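Local coordinates for protein HAD superfamily hydrolase (Brucella suis biovar 1, PDB 6NQ4) that probably acts as a phosphatase of the haloacid dehalogenase superfamily and binds a sodium ion in this crystal form, at residues 46-51 / 86-91; 147-152 / 175-180. All coordinates share one frame; numbering follows the deposited sequence.

Contact 1 (46-51 / 86-91); sequences VVHNGE and AQMSLL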
ATOM      1  N   VAL A  46       8.084   1.996   7.723  1.00 18.05           N
ATOM      2  CA  VAL A  46       7.618   2.363   9.054  1.00 18.71           C
ATOM      3  C   VAL A  46       7.797   1.182   9.996  1.00 18.90           C
ATOM      4  O   VAL A  46       8.360   1.332  11.086  1.00 22.51           O
ATOM      5  CB  VAL A  46       6.158   2.859   9.010  1.00 20.97           C
ATOM      6  CG1 VAL A  46       5.616   3.047  10.431  1.00 22.57           C
ATOM      7  CG2 VAL A  46       6.065   4.168   8.205  1.00 23.09           C
ATOM      8  N   VAL A  47       7.321   0.000   9.587  1.00 19.09           N
ATOM      9  CA  VAL A  47       7.479  -1.231  10.367  1.00 18.54           C
ATOM     10  C   VAL A  47       8.697  -2.033   9.912  1.00 19.12           C
ATOM     11  O   VAL A  47       9.403  -2.639  10.734  1.00 18.65           O
ATOM     12  CB  VAL A  47       6.184  -2.071  10.278  1.00 19.11           C
ATOM     13  CG1 VAL A  47       6.383  -3.454  10.908  1.00 20.60           C
ATOM     14  CG2 VAL A  47       5.018  -1.327  10.918  1.00 20.79           C
ATOM     15  N   HIS A  48       8.948  -2.077   8.606  1.00 17.86           N
ATOM     16  CA  HIS A  48      10.101  -2.794   8.064  1.00 16.45           C
ATOM     17  C   HIS A  48      10.437  -2.211   6.701  1.00 16.09           C
ATOM     18  O   HIS A  48       9.687  -1.388   6.163  1.00 17.43           O
ATOM     19  CB  HIS A  48       9.898  -4.325   8.035  1.00 16.55           C
ATOM     20  CG  HIS A  48       8.910  -4.822   7.018  1.00 15.63           C
ATOM     21  ND1 HIS A  48       9.163  -4.812   5.663  1.00 15.97           N
ATOM     22  CD2 HIS A  48       7.698  -5.421   7.171  1.00 17.10           C
ATOM     23  CE1 HIS A  48       8.147  -5.367   5.024  1.00 15.11           C
ATOM     24  NE2 HIS A  48       7.248  -5.747   5.915  1.00 16.45           N
ATOM     25  N   ASN A  49      11.595  -2.616   6.155  1.00 16.37           N
ATOM     26  CA  ASN A  49      12.027  -2.142   4.839  1.00 17.16           C
ATOM     27  C   ASN A  49      12.193  -3.268   3.832  1.00 18.62           C
ATOM     28  O   ASN A  49      12.919  -3.127   2.838  1.00 19.24           O
ATOM     29  CB  ASN A  49      13.311  -1.318   4.940  1.00 17.28           C
ATOM     30  CG  ASN A  49      14.493  -2.148   5.416  1.00 17.66           C
ATOM     31  OD1 ASN A  49      14.431  -3.378   5.482  1.00 19.15           O
ATOM     32  ND2 ASN A  49      15.583  -1.477   5.742  1.00 21.22           N
ATOM     33  N   GLY A  50      11.522  -4.390   4.052  1.00 17.83           N
ATOM     34  CA  GLY A  50      11.646  -5.528   3.168  1.00 18.52           C
ATOM     35  C   GLY A  50      12.815  -6.431   3.467  1.00 20.82           C
ATOM     36  O   GLY A  50      12.837  -7.575   2.986  1.00 23.73           O
ATOM     37  N   GLU A  51      13.808  -5.954   4.234  1.00 21.17           N
ATOM     38  CA  GLU A  51      14.957  -6.773   4.614  1.00 22.15           C
ATOM     39  C   GLU A  51      15.192  -6.863   6.120  1.00 20.95           C
ATOM     40  O   GLU A  51      15.668  -7.906   6.588  1.00 23.01           O
ATOM     41  CB  GLU A  51      16.213  -6.295   3.866  1.00 24.78           C
ATOM     42  CG  GLU A  51      16.057  -6.512   2.355  1.00 27.26           C
ATOM     43  CD  GLU A  51      17.311  -6.285   1.534  1.00 32.03           C
ATOM     44  OE1 GLU A  51      18.293  -5.691   2.037  1.00 33.20           O
ATOM     45  OE2 GLU A  51      17.290  -6.709   0.357  1.00 33.94           O
ATOM     46  N   ALA A  86       3.081 -13.342   6.387  1.00 12.21           N
ATOM     47  CA  ALA A  86       4.186 -14.300   6.416  1.00 12.50           C
ATOM     48  C   ALA A  86       5.527 -13.596   6.265  1.00 12.87           C
ATOM     49  O   ALA A  86       6.496 -13.914   6.972  1.00 14.03           O
ATOM     50  CB  ALA A  86       4.008 -15.330   5.305  1.00 13.62           C
ATOM     51  N   GLN A  87       5.599 -12.624   5.356  1.00 12.93           N
ATOM     52  CA  GLN A  87       6.845 -11.893   5.178  1.00 14.40           C
ATOM     53  C   GLN A  87       7.218 -11.120   6.439  1.00 15.08           C
ATOM     54  O   GLN A  87       8.390 -11.122   6.849  1.00 15.29           O
ATOM     55  CB  GLN A  87       6.741 -10.970   3.978  1.00 16.08           C
ATOM     56  CG  GLN A  87       7.959 -10.103   3.831  1.00 18.77           C
ATOM     57  CD  GLN A  87       7.814  -9.196   2.649  1.00 19.90           C
ATOM     58  OE1 GLN A  87       6.711  -8.717   2.366  1.00 19.95           O
ATOM     59  NE2 GLN A  87       8.923  -8.933   1.948  1.00 22.23           N
ATOM     60  N   MET A  88       6.238 -10.469   7.083  1.00 13.74           N
ATOM     61  CA  MET A  88       6.512  -9.776   8.338  1.00 15.57           C
ATOM     62  C   MET A  88       7.052 -10.735   9.386  1.00 15.04           C
ATOM     63  O   MET A  88       7.976 -10.390  10.132  1.00 15.58           O
ATOM     64  CB  MET A  88       5.239  -9.110   8.864  1.00 16.89           C
ATOM     65  CG  MET A  88       4.862  -7.839   8.116  1.00 18.42           C
ATOM     66  SD  MET A  88       3.682  -6.854   9.044  1.00 23.86           S
ATOM     67  CE  MET A  88       2.360  -7.998   9.135  1.00 22.47           C
ATOM     68  N   SER A  89       6.465 -11.934   9.488  1.00 14.29           N
ATOM     69  CA  SER A  89       6.952 -12.918  10.457  1.00 14.68           C
ATOM     70  C   SER A  89       8.399 -13.298  10.174  1.00 15.15           C
ATOM     71  O   SER A  89       9.216 -13.383  11.098  1.00 17.40           O
ATOM     72  CB  SER A  89       6.048 -14.156  10.449  1.00 14.99           C
ATOM     73  OG  SER A  89       4.778 -13.807  10.958  1.00 19.31           O
ATOM     74  N   LEU A  90       8.730 -13.538   8.897  1.00 13.80           N
ATOM     75  CA  LEU A  90      10.113 -13.852   8.526  1.00 15.17           C
ATOM     76  C   LEU A  90      11.064 -12.716   8.890  1.00 16.23           C
ATOM     77  O   LEU A  90      12.221 -12.978   9.245  1.00 18.67           O
ATOM     78  CB  LEU A  90      10.183 -14.190   7.030  1.00 16.37           C
ATOM     79  CG  LEU A  90       9.666 -15.612   6.725  1.00 18.20           C
ATOM     80  CD1 LEU A  90       9.138 -15.667   5.309  1.00 18.29           C
ATOM     81  CD2 LEU A  90      10.791 -16.623   6.879  1.00 22.37           C
ATOM     82  N   LEU A  91      10.590 -11.464   8.843  1.00 14.82           N
ATOM     83  CA  LEU A  91      11.391 -10.297   9.198  1.00 16.03           C
ATOM     84  C   LEU A  91      11.377  -9.997  10.695  1.00 18.69           C
ATOM     85  O   LEU A  91      11.978  -9.008  11.114  1.00 20.39           O
ATOM     86  CB  LEU A  91      10.895  -9.079   8.405  1.00 16.61           C
ATOM     87  CG  LEU A  91      11.109  -9.175   6.899  1.00 17.91           C
ATOM     88  CD1 LEU A  91      10.461  -8.009   6.160  1.00 20.19           C
ATOM     89  CD2 LEU A  91      12.621  -9.255   6.612  1.00 22.11           C
TER
HETATM   90  O   HOH W   1       5.442  -7.770   4.783  1.00 18.70           O
HETATM   91  O   HOH W   2      11.364 -10.225   2.626  1.00 33.35           O

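Contact 2 (147-152 / 175-180); sequences VVCTGL and LPFICA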
ATOM      1  N   VAL A 147      -5.997  -5.740 -18.249  1.00 17.64           N
ATOM      2  CA  VAL A 147      -4.648  -5.851 -17.704  1.00 16.83           C
ATOM      3  C   VAL A 147      -4.723  -5.724 -16.189  1.00 16.18           C
ATOM      4  O   VAL A 147      -5.465  -4.887 -15.668  1.00 17.51           O
ATOM      5  CB  VAL A 147      -3.736  -4.744 -18.275  1.00 17.38           C
ATOM      6  CG1 VAL A 147      -2.355  -4.842 -17.664  1.00 19.80           C
ATOM      7  CG2 VAL A 147      -3.668  -4.836 -19.792  1.00 19.54           C
ATOM      8  N   VAL A 148      -3.945  -6.542 -15.480  1.00 15.63           N
ATOM      9  CA  VAL A 148      -3.724  -6.365 -14.047  1.00 15.71           C
ATOM     10  C   VAL A 148      -2.234  -6.246 -13.827  1.00 16.64           C
ATOM     11  O   VAL A 148      -1.466  -7.134 -14.224  1.00 16.69           O
ATOM     12  CB  VAL A 148      -4.315  -7.519 -13.226  1.00 15.33           C
ATOM     13  CG1 VAL A 148      -4.002  -7.338 -11.740  1.00 17.26           C
ATOM     14  CG2 VAL A 148      -5.834  -7.596 -13.439  1.00 17.21           C
ATOM     15  N   CYS A 149      -1.819  -5.152 -13.204  1.00 14.66           N
ATOM     16  CA  CYS A 149      -0.411  -4.898 -12.952  1.00 14.64           C
ATOM     17  C   CYS A 149      -0.176  -4.930 -11.451  1.00 14.88           C
ATOM     18  O   CYS A 149      -0.635  -4.044 -10.715  1.00 16.08           O
ATOM     19  CB  CYS A 149      -0.005  -3.553 -13.539  1.00 15.52           C
ATOM     20  SG  CYS A 149       1.729  -3.150 -13.256  1.00 18.06           S
ATOM     21  N   THR A 150       0.549  -5.948 -11.003  1.00 15.65           N
ATOM     22  CA  THR A 150       0.967  -6.031  -9.607  1.00 14.69           C
ATOM     23  C   THR A 150       2.366  -5.478  -9.389  1.00 15.37           C
ATOM     24  O   THR A 150       2.714  -5.177  -8.247  1.00 16.59           O
ATOM     25  CB  THR A 150       0.952  -7.487  -9.130  1.00 15.59           C
ATOM     26  OG1 THR A 150       1.838  -8.262  -9.951  1.00 16.99           O
ATOM     27  CG2 THR A 150      -0.456  -8.067  -9.186  1.00 17.18           C
ATOM     28  N   GLY A 151       3.159  -5.316 -10.447  1.00 15.62           N
ATOM     29  CA  GLY A 151       4.534  -4.861 -10.319  1.00 16.62           C
ATOM     30  C   GLY A 151       5.271  -5.091 -11.625  1.00 16.02           C
ATOM     31  O   GLY A 151       4.660  -5.373 -12.650  1.00 17.65           O
ATOM     32  N   LEU A 152       6.587  -4.975 -11.575  1.00 17.43           N
ATOM     33  CA  LEU A 152       7.382  -5.284 -12.758  1.00 17.63           C
ATOM     34  C   LEU A 152       7.693  -6.786 -12.784  1.00 17.60           C
ATOM     35  O   LEU A 152       7.701  -7.454 -11.748  1.00 20.17           O
ATOM     36  CB  LEU A 152       8.683  -4.460 -12.778  1.00 19.95           C
ATOM     37  CG  LEU A 152       8.586  -2.981 -13.182  1.00 19.56           C
ATOM     38  CD1 LEU A 152       7.698  -2.149 -12.248  1.00 19.86           C
ATOM     39  CD2 LEU A 152       9.997  -2.398 -13.258  1.00 19.90           C
ATOM     40  N   LEU A 175      -7.239  -1.187 -23.529  1.00 18.65           N
ATOM     41  CA  LEU A 175      -7.481  -2.135 -22.448  1.00 19.30           C
ATOM     42  C   LEU A 175      -7.523  -1.410 -21.104  1.00 18.97           C
ATOM     43  O   LEU A 175      -6.723  -0.507 -20.856  1.00 19.75           O
ATOM     44  CB  LEU A 175      -6.385  -3.205 -22.412  1.00 20.37           C
ATOM     45  CG  LEU A 175      -6.261  -4.070 -23.675  1.00 22.90           C
ATOM     46  CD1 LEU A 175      -5.288  -5.216 -23.457  1.00 26.06           C
ATOM     47  CD2 LEU A 175      -7.615  -4.609 -24.107  1.00 22.94           C
ATOM     48  N   PRO A 176      -8.433  -1.788 -20.219  1.00 19.35           N
ATOM     49  CA  PRO A 176      -8.411  -1.226 -18.868  1.00 18.66           C
ATOM     50  C   PRO A 176      -7.248  -1.821 -18.091  1.00 18.61           C
ATOM     51  O   PRO A 176      -6.879  -2.987 -18.276  1.00 21.13           O
ATOM     52  CB  PRO A 176      -9.757  -1.666 -18.279  1.00 21.12           C
ATOM     53  CG  PRO A 176     -10.102  -2.914 -19.016  1.00 21.62           C
ATOM     54  CD  PRO A 176      -9.524  -2.766 -20.407  1.00 19.11           C
ATOM     55  N   PHE A 177      -6.664  -1.003 -17.220  1.00 17.31           N
ATOM     56  CA  PHE A 177      -5.416  -1.327 -16.523  1.00 15.09           C
ATOM     57  C   PHE A 177      -5.670  -1.233 -15.023  1.00 16.57           C
ATOM     58  O   PHE A 177      -5.761  -0.131 -14.480  1.00 18.17           O
ATOM     59  CB  PHE A 177      -4.358  -0.311 -16.963  1.00 17.70           C
ATOM     60  CG  PHE A 177      -2.933  -0.581 -16.503  1.00 18.24           C
ATOM     61  CD1 PHE A 177      -2.517  -0.287 -15.206  1.00 19.92           C
ATOM     62  CD2 PHE A 177      -1.981  -1.014 -17.419  1.00 19.77           C
ATOM     63  CE1 PHE A 177      -1.182  -0.470 -14.818  1.00 21.17           C
ATOM     64  CE2 PHE A 177      -0.654  -1.206 -17.040  1.00 21.77           C
ATOM     65  CZ  PHE A 177      -0.256  -0.934 -15.739  1.00 21.13           C
ATOM     66  N   ILE A 178      -5.793  -2.375 -14.347  1.00 15.48           N
ATOM     67  CA  ILE A 178      -5.946  -2.395 -12.891  1.00 14.48           C
ATOM     68  C   ILE A 178      -4.554  -2.339 -12.268  1.00 15.88           C
ATOM     69  O   ILE A 178      -3.687  -3.162 -12.589  1.00 16.99           O
ATOM     70  CB  ILE A 178      -6.699  -3.652 -12.430  1.00 15.33           C
ATOM     71  CG1 ILE A 178      -8.141  -3.617 -12.903  1.00 16.07           C
ATOM     72  CG2 ILE A 178      -6.667  -3.785 -10.930  1.00 16.76           C
ATOM     73  CD1 ILE A 178      -8.865  -4.941 -12.722  1.00 16.14           C
ATOM     74  N   CYS A 179      -4.327  -1.357 -11.395  1.00 14.84           N
ATOM     75  CA  CYS A 179      -3.053  -1.204 -10.700  1.00 15.79           C
ATOM     76  C   CYS A 179      -3.233  -1.704  -9.275  1.00 15.39           C
ATOM     77  O   CYS A 179      -4.002  -1.112  -8.505  1.00 17.04           O
ATOM     78  CB  CYS A 179      -2.627   0.265 -10.678  1.00 17.16           C
ATOM     79  SG  CYS A 179      -1.134   0.570  -9.687  1.00 18.66           S
ATOM     80  N   ALA A 180      -2.506  -2.770  -8.915  1.00 14.29           N
ATOM     81  CA  ALA A 180      -2.648  -3.367  -7.586  1.00 14.48           C
ATOM     82  C   ALA A 180      -1.772  -2.715  -6.517  1.00 14.98           C
ATOM     83  O   ALA A 180      -1.884  -3.079  -5.339  1.00 16.21           O
ATOM     84  CB  ALA A 180      -2.360  -4.877  -7.624  1.00 16.79           C
TER

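Contact 1 (46-51 / 86-91)
H48 reaches out of its loop to meet M88 on helix 81-90 and L91 just past its C-terminal end. Its CB lies 4.2 Å from CD1 of L91. Beyond it, chi1 of 71° tucks CG over its own backbone and swings the ring toward the helix, flat against that same methyl: L91 CD1 sits over the middle of one face, 3.6 Å from the ring centroid, a CH-pi contact. At the rim, CD2 of H48 meets CG of M88 at 3.8 Å. ND1 accepts the backbone N-H of G50 (2.9 Å from G50 N), close to the ring plane, which fixes the rotation of the imidazole. NE2, at the tip, is joined by a water to OE1 of Q87, which also accepts a hydrogen bond from NH2 of R79; a second water links NE2 of Q87 to G50 O. The other methyl of L91, CD2, rests 3.3 Å from the backbone O of E51, whose carboxylate makes a salt bridge with R191. W44, a sodium-site residue, packs edge-to-face with H48. The contact thus fastens the loop between strand 38-41 and helix 55-66 onto helix 81-90.

Contact 2 (147-152 / 175-180)
Four backbone hydrogen bonds join V147 and C149 to segment 175-180, in the alternating pattern of parallel strands. V147 uses both its polar backbone atoms: its N gives to P176 O at 2.9 Å, and its O takes the N-H of I178. Next, C149 N gives to I178 O at 2.8 Å, while C149 O accepts from A180 N at 2.9 Å in the straightest of the four, with 175° at the hydrogen. V148 turns its own N and O to strand 118-122 instead, although its CA makes a CA-H...O contact with I178 O.

Side chains pack on both faces of the sheet. On the face of V147, C149 and F177, the phenyl ring rises off the sheet, leaning forward along its strand: its CZ lies 3.4 Å from CB of C149 and its CD2 3.9 Å from CG1 of V147, both approaching obliquely. With chi1 at 179°, C149 leaves CB closer to the ring than SG, which makes an oblique sulfur-aromatic contact. V147 CG2 also meets L175 CD1 at 4.0 Å. On the other face V148 and I178 lie side by side, CG2 to CD1 at 4.1 Å.

Strands 146-149 and 177-179, joined through helix 164-172 in a beta-alpha-beta unit, lie inside a five-stranded parallel sheet. Helix 196-205 covers the C149 face, with Y203 stacked on F177, and helix 104-114 covers the V148 and I178 face.

Overall arrangement
Both segments of contact 1 precede those of contact 2 in the chain, and the two do not touch: their centres are about 24 Å apart and their nearest atoms about 12 Å. Contact 1 belongs to the part built round the six-stranded parallel sheet, beside strand 38-41, whose following loop carries sodium-site residues; the H48 side chain is about 9 Å from the ion. Contact 2 lies within the five-stranded parallel sheet, between strands 118-122 and 210-212. The chain enters this sheet after three strands of the larger one and returns for strand 241-245. This is consistent with a HAD core domain carrying an inserted cap, contact 1 near the metal site and contact 2 in the cap's interior.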